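Local structure of similar to N-acetyltransferase (Staphylococcus aureus subsp. aureus, 4MBU) at residues Arg6-Lys9 with Lys10-Asn14; Ile87-Asp90 with Ala91-Gly95; Phe58-Gly62 with Ser63-Phe67; Gln101-Gln104 with Arg105-Glu109. The protein probably transfers an acetyl group from acetyl-coenzyme A to an amine, as expected of a Gcn5-related N-acetyltransferase. One frame throughout, in Å; residues are numbered along the deposited sequence.

Interaction 1. Residues Arg6-Lys9 with Lys10-Asn14; sequences RCAK and KEDLN. With CD (cadmium ion), chain E; CD (cadmium ion), chain C.
Asp12 OD2 is gripped by two donors: Arg6 NH1 at 2.6 Å and the backbone N of Lys9 at 2.7 Å. The two use the oxygen differently. The guanidinium meets it on the syn side, that of the other carboxylate oxygen, whereas the amide N-H comes from above the carboxylate plane. A second bond, Arg6 NH2 to Asp12 OD1, is also 2.6 Å long and nearly straight (168°), so the arginine holds the aspartate end-on in a two-pronged salt bridge. The two flat groups lie nearly coplanar. Arg6 reaches this position because its CG sits between backbone N and carbonyl carbon (chi1 55°), after which the chain runs extended to NE. NH1 also donates to Cys7 O at 3.0 Å, which helps fix the turn of the guanidinium. Asp12 N returns a bond to Lys9 O (2.9 Å), so aspartate and Lys9 backbone are tied in both directions. Aspartate suits this buried place: its short carboxylate satisfies a backbone amide and, presumably, offsets the arginine's charge. Nearby, Cys7 turns its sulfur the other way, and SG bridges two cadmium ions at 2.7 and 2.8 Å, as suits a soft sulfur ligand; one ion also carries a water. The whole makes the bend from strand 3-7 into helix 13-26. Arg6 and Ala8 pair through their backbones with strand 55-60, where Glu59 is a second salt-bridge partner of Arg6 NH2, while Lys10 and Leu13 pack against helix 38-50.

Interaction 2. Residues Ile87-Asp90 with Ala91-Gly95; sequences IYVD and ASARG
Asp90 folds its carboxylate back over the turn that follows it, with OD1 taking the backbone N-H of Ser92 at 2.8 Å. This is an Asx turn. The N-H arrives on the anti side of OD1, somewhat out of the carboxylate plane. CG lies anti to the Asp90 backbone N (chi1 -169°), which brings it beside the carbonyl carbon, within reach of the N-H two residues on. Ser92 OG also donates to OD1, although the modelled separation is too short to be taken literally. Within the same turn, the backbone N of Ala93 bonds to Asp90 O at 3.0 Å and closes a type I beta turn. Val89 supplies the apolar part: its CG1 branch touches Arg94 CD at 3.6 Å and lies looser against Ala93 CB. The arginine is bent at chi2 and chi3, and this folding carries its methylenes back to Val89 and to Asp90 O. A small alanine at 93 lets the turn sit close to Leu65 of the neighbouring strand. Backbone and carboxylate acceptors of Asp90 thus fix the turn, while aliphatic contacts with Val89 hold the start of Arg94, which opens an Arg-X-X-Gly-X-Ala sequence of the form that binds the cofactor pyrophosphate in relatives.

Interaction 3. Residues Phe58-Gly62 with Ser63-Phe67; sequences FEENG and SVLGF
With CG anti to its own N (chi1 179°), Phe58 brings its ring edge to Leu65, whose CB lies near the ring plane, 4.1 Å from Phe58 CD2. The Leu65 torsion (chi1 -57°, CG anti to the carbonyl carbon) accounts instead for its CD1 methyl reaching the extended Glu60, 4.0 Å from Glu60 CB; the carboxylate of that glutamate finds its salt-bridge partner in Lys96. The backbone explains why Leu65 stands here. Phe58 O accepts two N-H groups, that of Leu65 at 2.8 Å and that of Gly66 at 3.1 Å, so two residues face one: a classic beta bulge. Phe58 N in turn donates to Gly66 O at 2.9 Å. At the far end Glu60 and Ser63 form a hydrogen-bonded pair closed by a type I' turn, in which Asn61 and Gly62 take positive phi values, a conformation that asparagine and glycine tolerate well. Gly66 has no side chain to press on Phe58 CB, on the face where Phe58 stands. Chemically, the hairpin relies on backbone bonds for its register, while the Phe58-Leu65 contact lies beside the bulge and the charged glutamate end is directed to a lysine.

Interaction 4. Residues Gln101-Gln104 with Arg105-Glu109; sequences QLLQ and RLIVE
Leu103 and Ile107, one helical turn apart, lean together on the same flank of helix 98-112, their chains crossing at a slant. The leucine's CD1 methyl lies 4.0 Å from Ile107 CG1, and its CG is 4.1 Å from Ile107 CD1, so the leucine's methyl end lies across the isoleucine's CG1-CD1 branch. Leu103 chi1 of 177° sends CG forward towards the following turn. Both residues pack on Phe136, and Leu103 also lies on His85 and Ile87 of strand 82-89, as branched aliphatic chains suit a buried helix face. Leu106 turns to the same strand. On a more polar flank Arg105 leans forward to Glu109. Its guanidinium comes end-on, and both terminal nitrogens reach one oxygen: NH1 to Glu109 OE1 at 2.8 Å, NH2 to the same OE1 at 3.2 Å. The oxygen lies close to the guanidinium plane, but both nitrogens approach from one face of the carboxylate, with NH1 on the anti side and NH2 above the plane. With a bend at chi2 (66°), the arginine chain slants forward to Glu109, whose OE2 makes a long, weak ion pair with Lys113. Beneath these side chains the amides follow the i to i+4 pattern, as in Leu106 N to Leu102 O at 2.9 Å. This amphipathic helix joins strand 82-89 to the parallel strand 117-123 in a beta-alpha-beta crossover, characteristic of the acetyl-CoA-binding core of the GNAT fold.

Overall arrangement
Along the chain the order is interaction 1, interaction 3, interaction 2, interaction 4. Interactions 1, 2 and 3 all reach one mixed sheet, in which strands 3-7, 55-60, 63-72 and 82-89 lie side by side. The centres of interactions 1 and 3 are about 10 Å apart, as are those of 3 and 2, whereas 1 and 2 are about 17 Å apart and do not touch. Interactions 3 and 2 meet through probable backbone bonds, Asp90 to Leu65 and Tyr88 to Phe67. Interaction 4 lies on the helix against this sheet, with Leu102 packed on Gly66 and Leu103 on Ile87. Interactions 2 and 4, centres about 16 Å apart, span the strand-loop-helix region that probably binds the cofactor, as in relatives.

Interaction 1. Residues Arg6-Lys9 with Lys10-Asn14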
# COMPACT_ATOMS: atom_id res chain seq x y z
N ARG A 6 15.62 -27.94 -3.68
CA ARG A 6 15.06 -29.29 -3.79
C ARG A 6 13.86 -29.43 -2.87
O ARG A 6 13.67 -28.60 -2.00
CB ARG A 6 16.11 -30.35 -3.43
CG ARG A 6 16.77 -30.15 -2.04
CD ARG A 6 17.61 -31.37 -1.65
NE ARG A 6 18.24 -31.25 -0.33
CZ ARG A 6 17.60 -31.40 0.83
NH1 ARG A 6 16.30 -31.68 0.83
NH2 ARG A 6 18.24 -31.29 1.99
N CYS A 7 13.06 -30.47 -3.06
CA CYS A 7 12.02 -30.76 -2.08
C CYS A 7 12.65 -31.12 -0.74
O CYS A 7 13.72 -31.73 -0.68
CB CYS A 7 11.13 -31.91 -2.57
SG CYS A 7 10.22 -31.44 -4.02
N ALA A 8 11.97 -30.73 0.33
CA ALA A 8 12.47 -30.99 1.67
C ALA A 8 12.30 -32.46 1.99
O ALA A 8 11.41 -33.13 1.45
CB ALA A 8 11.72 -30.15 2.68
N LYS A 9 13.15 -32.96 2.90
CA LYS A 9 13.08 -34.32 3.40
C LYS A 9 13.07 -34.28 4.94
O LYS A 9 13.35 -33.22 5.52
CB LYS A 9 14.30 -35.11 2.91
CG LYS A 9 14.56 -35.05 1.40
CD LYS A 9 13.74 -36.08 0.63
CE LYS A 9 14.29 -37.49 0.81
NZ LYS A 9 15.68 -37.66 0.29
N LYS A 10 12.78 -35.40 5.58
CA LYS A 10 12.72 -35.46 7.05
C LYS A 10 14.01 -34.96 7.70
O LYS A 10 13.99 -34.22 8.69
CB LYS A 10 12.41 -36.88 7.52
CG LYS A 10 10.95 -37.29 7.42
CD LYS A 10 10.77 -38.75 7.85
CE LYS A 10 9.30 -39.19 7.79
NZ LYS A 10 8.74 -39.29 6.41
N GLU A 11 15.14 -35.35 7.12
CA GLU A 11 16.46 -34.96 7.62
C GLU A 11 16.70 -33.44 7.57
O GLU A 11 17.69 -32.96 8.12
CB GLU A 11 17.58 -35.70 6.88
CG GLU A 11 17.17 -36.32 5.54
CD GLU A 11 16.40 -37.63 5.70
OE1 GLU A 11 15.48 -37.88 4.89
OE2 GLU A 11 16.71 -38.40 6.63
N ASP A 12 15.80 -32.71 6.93
CA ASP A 12 15.91 -31.25 6.87
C ASP A 12 15.22 -30.56 8.06
O ASP A 12 15.53 -29.41 8.39
CB ASP A 12 15.31 -30.74 5.56
CG ASP A 12 16.03 -31.27 4.33
OD1 ASP A 12 17.25 -31.50 4.39
OD2 ASP A 12 15.35 -31.45 3.29
N LEU A 13 14.31 -31.29 8.71
CA LEU A 13 13.38 -30.68 9.66
C LEU A 13 14.05 -29.87 10.78
O LEU A 13 13.63 -28.75 11.10
CB LEU A 13 12.39 -31.72 10.21
CG LEU A 13 11.41 -32.25 9.16
CD1 LEU A 13 10.45 -33.26 9.75
CD2 LEU A 13 10.61 -31.12 8.51
N ASN A 14 15.11 -30.42 11.36
CA ASN A 14 15.80 -29.71 12.43
C ASN A 14 16.25 -28.33 11.96
O ASN A 14 15.94 -27.32 12.61
CB ASN A 14 16.97 -30.53 12.98
CG ASN A 14 16.50 -31.66 13.87
OD1 ASN A 14 16.43 -32.81 13.44
ND2 ASN A 14 16.16 -31.34 15.11
CD CD E . 11.57 -33.10 -5.72
CD CD C . 8.77 -33.78 -3.91
O HOH W 1 8.64 -33.79 -1.32

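Interaction 2. Residues Ile87-Asp90 with Ala91-Gly95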
# COMPACT_ATOMS: atom_id res chain seq x y z
N ILE A 87 7.52 -18.20 2.97
CA ILE A 87 8.94 -18.36 2.69
C ILE A 87 9.73 -17.87 3.90
O ILE A 87 9.44 -16.81 4.44
CB ILE A 87 9.37 -17.50 1.48
CG1 ILE A 87 8.63 -17.91 0.21
CG2 ILE A 87 10.89 -17.58 1.26
CD1 ILE A 87 8.76 -16.87 -0.90
N TYR A 88 10.72 -18.65 4.31
CA TYR A 88 11.58 -18.28 5.43
C TYR A 88 13.04 -18.49 5.06
O TYR A 88 13.41 -19.55 4.55
CB TYR A 88 11.22 -19.11 6.66
CG TYR A 88 9.78 -18.97 7.09
CD1 TYR A 88 9.38 -17.91 7.89
CD2 TYR A 88 8.83 -19.89 6.69
CE1 TYR A 88 8.08 -17.78 8.28
CE2 TYR A 88 7.52 -19.77 7.07
CZ TYR A 88 7.16 -18.70 7.87
OH TYR A 88 5.86 -18.55 8.27
N VAL A 89 13.85 -17.47 5.28
CA VAL A 89 15.27 -17.51 4.96
C VAL A 89 16.06 -17.31 6.24
O VAL A 89 15.73 -16.43 7.05
CB VAL A 89 15.66 -16.41 3.95
CG1 VAL A 89 17.17 -16.36 3.77
CG2 VAL A 89 14.97 -16.63 2.61
N ASP A 90 17.09 -18.13 6.45
CA ASP A 90 17.96 -17.97 7.61
C ASP A 90 18.51 -16.54 7.66
O ASP A 90 18.85 -15.97 6.62
CB ASP A 90 19.10 -18.99 7.57
CG ASP A 90 19.89 -19.05 8.87
OD1 ASP A 90 20.76 -18.18 9.08
OD2 ASP A 90 19.65 -19.97 9.68
N ALA A 91 18.57 -15.97 8.85
CA ALA A 91 19.00 -14.57 9.01
C ALA A 91 20.48 -14.37 8.69
O ALA A 91 20.92 -13.26 8.40
CB ALA A 91 18.65 -14.06 10.41
N SER A 92 21.26 -15.44 8.74
CA SER A 92 22.67 -15.36 8.39
C SER A 92 22.85 -15.45 6.88
O SER A 92 23.95 -15.27 6.37
CB SER A 92 23.45 -16.50 9.04
OG SER A 92 23.00 -17.75 8.56
N ALA A 93 21.76 -15.73 6.17
CA ALA A 93 21.84 -16.02 4.74
C ALA A 93 21.03 -15.03 3.88
O ALA A 93 20.64 -15.37 2.76
CB ALA A 93 21.40 -17.45 4.47
N ARG A 94 20.80 -13.83 4.41
CA ARG A 94 19.99 -12.84 3.69
C ARG A 94 20.82 -12.13 2.64
O ARG A 94 22.05 -12.11 2.74
CB ARG A 94 19.40 -11.82 4.67
CG ARG A 94 18.67 -12.41 5.86
CD ARG A 94 17.41 -13.17 5.46
NE ARG A 94 16.46 -12.34 4.72
CZ ARG A 94 15.72 -11.38 5.27
NH1 ARG A 94 15.82 -11.10 6.56
NH2 ARG A 94 14.88 -10.69 4.51
N GLY A 95 20.17 -11.56 1.64
CA GLY A 95 20.86 -10.82 0.60
C GLY A 95 21.46 -11.69 -0.50
O GLY A 95 22.15 -11.20 -1.39

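Interaction 3. Residues Phe58-Gly62 with Ser63-Phe67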
# COMPACT_ATOMS: atom_id res chain seq x y z
N PHE A 58 16.15 -24.40 0.11
CA PHE A 58 17.37 -23.93 -0.51
C PHE A 58 18.48 -24.41 0.39
O PHE A 58 18.55 -24.05 1.60
CB PHE A 58 17.42 -22.41 -0.58
CG PHE A 58 18.67 -21.89 -1.19
CD1 PHE A 58 18.71 -21.55 -2.54
CD2 PHE A 58 19.82 -21.73 -0.43
CE1 PHE A 58 19.86 -21.07 -3.11
CE2 PHE A 58 20.99 -21.25 -1.00
CZ PHE A 58 21.01 -20.91 -2.34
N GLU A 59 19.35 -25.21 -0.24
CA GLU A 59 20.49 -25.85 0.41
C GLU A 59 21.78 -25.40 -0.27
O GLU A 59 21.87 -25.38 -1.51
CB GLU A 59 20.34 -27.37 0.33
CG GLU A 59 21.52 -28.17 0.87
CD GLU A 59 21.33 -29.67 0.72
OE1 GLU A 59 21.48 -30.18 -0.41
OE2 GLU A 59 21.03 -30.35 1.73
N GLU A 60 22.77 -25.03 0.54
CA GLU A 60 24.08 -24.63 0.01
C GLU A 60 25.21 -25.11 0.92
O GLU A 60 25.16 -24.92 2.13
CB GLU A 60 24.16 -23.11 -0.14
CG GLU A 60 25.47 -22.60 -0.70
CD GLU A 60 25.50 -21.09 -0.83
OE1 GLU A 60 25.29 -20.58 -1.95
OE2 GLU A 60 25.74 -20.41 0.19
N ASN A 61 26.22 -25.74 0.32
CA ASN A 61 27.35 -26.30 1.07
C ASN A 61 26.90 -27.20 2.20
O ASN A 61 27.44 -27.13 3.32
CB ASN A 61 28.26 -25.19 1.59
CG ASN A 61 28.93 -24.40 0.48
OD1 ASN A 61 29.26 -24.96 -0.57
ND2 ASN A 61 29.11 -23.10 0.69
N GLY A 62 25.88 -28.02 1.92
CA GLY A 62 25.41 -29.01 2.87
C GLY A 62 24.47 -28.44 3.92
O GLY A 62 24.03 -29.16 4.81
N SER A 63 24.17 -27.14 3.81
CA SER A 63 23.33 -26.47 4.80
C SER A 63 22.03 -25.93 4.23
O SER A 63 22.02 -25.22 3.22
CB SER A 63 24.12 -25.35 5.49
OG SER A 63 25.07 -25.88 6.39
N VAL A 64 20.92 -26.26 4.89
CA VAL A 64 19.62 -25.70 4.56
C VAL A 64 19.53 -24.24 5.02
O VAL A 64 19.47 -23.96 6.23
CB VAL A 64 18.48 -26.53 5.20
CG1 VAL A 64 17.13 -25.81 5.07
CG2 VAL A 64 18.41 -27.93 4.58
N LEU A 65 19.52 -23.32 4.07
CA LEU A 65 19.51 -21.89 4.38
C LEU A 65 18.14 -21.27 4.19
O LEU A 65 17.92 -20.11 4.54
CB LEU A 65 20.54 -21.13 3.53
CG LEU A 65 21.98 -21.64 3.64
CD1 LEU A 65 22.93 -20.77 2.82
CD2 LEU A 65 22.45 -21.72 5.09
N GLY A 66 17.21 -22.03 3.61
CA GLY A 66 15.86 -21.48 3.53
C GLY A 66 14.83 -22.54 3.20
O GLY A 66 15.19 -23.60 2.70
N PHE A 67 13.56 -22.25 3.48
CA PHE A 67 12.49 -23.17 3.08
C PHE A 67 11.22 -22.42 2.72
O PHE A 67 11.09 -21.24 3.02
CB PHE A 67 12.24 -24.26 4.13
CG PHE A 67 11.40 -23.82 5.29
CD1 PHE A 67 11.97 -23.17 6.38
CD2 PHE A 67 10.03 -24.09 5.32
CE1 PHE A 67 11.19 -22.78 7.47
CE2 PHE A 67 9.24 -23.71 6.40
CZ PHE A 67 9.82 -23.05 7.48

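Interaction 4. Residues Gln101-Gln104 with Arg105-Glu109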
# COMPACT_ATOMS: atom_id res chain seq x y z
N GLN A 101 14.52 -17.09 -5.27
CA GLN A 101 14.58 -18.42 -5.90
C GLN A 101 13.48 -19.35 -5.37
O GLN A 101 12.88 -20.14 -6.14
CB GLN A 101 15.97 -19.04 -5.71
CG GLN A 101 17.08 -18.34 -6.50
CD GLN A 101 18.42 -19.06 -6.39
OE1 GLN A 101 18.52 -20.27 -6.62
NE2 GLN A 101 19.45 -18.32 -6.03
N LEU A 102 13.23 -19.26 -4.07
CA LEU A 102 12.16 -20.05 -3.47
C LEU A 102 10.79 -19.64 -4.04
O LEU A 102 10.00 -20.49 -4.43
CB LEU A 102 12.19 -19.96 -1.94
CG LEU A 102 13.32 -20.80 -1.33
CD1 LEU A 102 13.54 -20.45 0.10
CD2 LEU A 102 12.98 -22.27 -1.45
N LEU A 103 10.53 -18.34 -4.10
CA LEU A 103 9.25 -17.85 -4.62
C LEU A 103 9.07 -18.29 -6.06
O LEU A 103 7.99 -18.72 -6.46
CB LEU A 103 9.17 -16.32 -4.52
CG LEU A 103 7.90 -15.72 -5.12
CD1 LEU A 103 6.65 -16.40 -4.55
CD2 LEU A 103 7.85 -14.22 -4.83
N GLN A 104 10.13 -18.16 -6.85
CA GLN A 104 10.09 -18.61 -8.24
C GLN A 104 9.67 -20.07 -8.32
O GLN A 104 8.77 -20.44 -9.10
CB GLN A 104 11.48 -18.40 -8.86
CG GLN A 104 11.60 -18.82 -10.31
CD GLN A 104 13.01 -18.60 -10.84
OE1 GLN A 104 13.99 -18.69 -10.09
NE2 GLN A 104 13.11 -18.29 -12.12
N ARG A 105 10.29 -20.91 -7.49
CA ARG A 105 9.96 -22.33 -7.49
C ARG A 105 8.51 -22.60 -7.05
O ARG A 105 7.81 -23.42 -7.65
CB ARG A 105 10.97 -23.10 -6.62
CG ARG A 105 10.77 -24.61 -6.60
CD ARG A 105 11.03 -25.24 -7.98
NE ARG A 105 10.79 -26.68 -7.95
CZ ARG A 105 9.60 -27.24 -8.16
NH1 ARG A 105 8.53 -26.49 -8.40
NH2 ARG A 105 9.47 -28.57 -8.11
N LEU A 106 8.07 -21.88 -6.02
CA LEU A 106 6.67 -21.96 -5.57
C LEU A 106 5.71 -21.63 -6.70
O LEU A 106 4.73 -22.35 -6.91
CB LEU A 106 6.40 -20.99 -4.41
CG LEU A 106 6.99 -21.34 -3.04
CD1 LEU A 106 6.75 -20.19 -2.04
CD2 LEU A 106 6.39 -22.65 -2.52
N ILE A 107 5.99 -20.55 -7.42
CA ILE A 107 5.12 -20.14 -8.52
C ILE A 107 5.08 -21.21 -9.62
O ILE A 107 4.00 -21.56 -10.09
CB ILE A 107 5.54 -18.77 -9.13
CG1 ILE A 107 5.35 -17.65 -8.11
CG2 ILE A 107 4.69 -18.45 -10.36
CD1 ILE A 107 5.79 -16.30 -8.63
N VAL A 108 6.24 -21.74 -10.01
CA VAL A 108 6.21 -22.80 -11.04
C VAL A 108 5.38 -24.01 -10.57
O VAL A 108 4.61 -24.59 -11.35
CB VAL A 108 7.62 -23.22 -11.58
CG1 VAL A 108 8.50 -22.00 -11.89
CG2 VAL A 108 8.33 -24.17 -10.63
N GLU A 109 5.52 -24.38 -9.30
CA GLU A 109 4.75 -25.51 -8.78
C GLU A 109 3.25 -25.20 -8.76
O GLU A 109 2.42 -26.05 -9.11
CB GLU A 109 5.23 -25.88 -7.38
CG GLU A 109 4.70 -27.22 -6.88
CD GLU A 109 5.38 -28.41 -7.56
OE1 GLU A 109 6.28 -28.20 -8.41
OE2 GLU A 109 5.02 -29.56 -7.23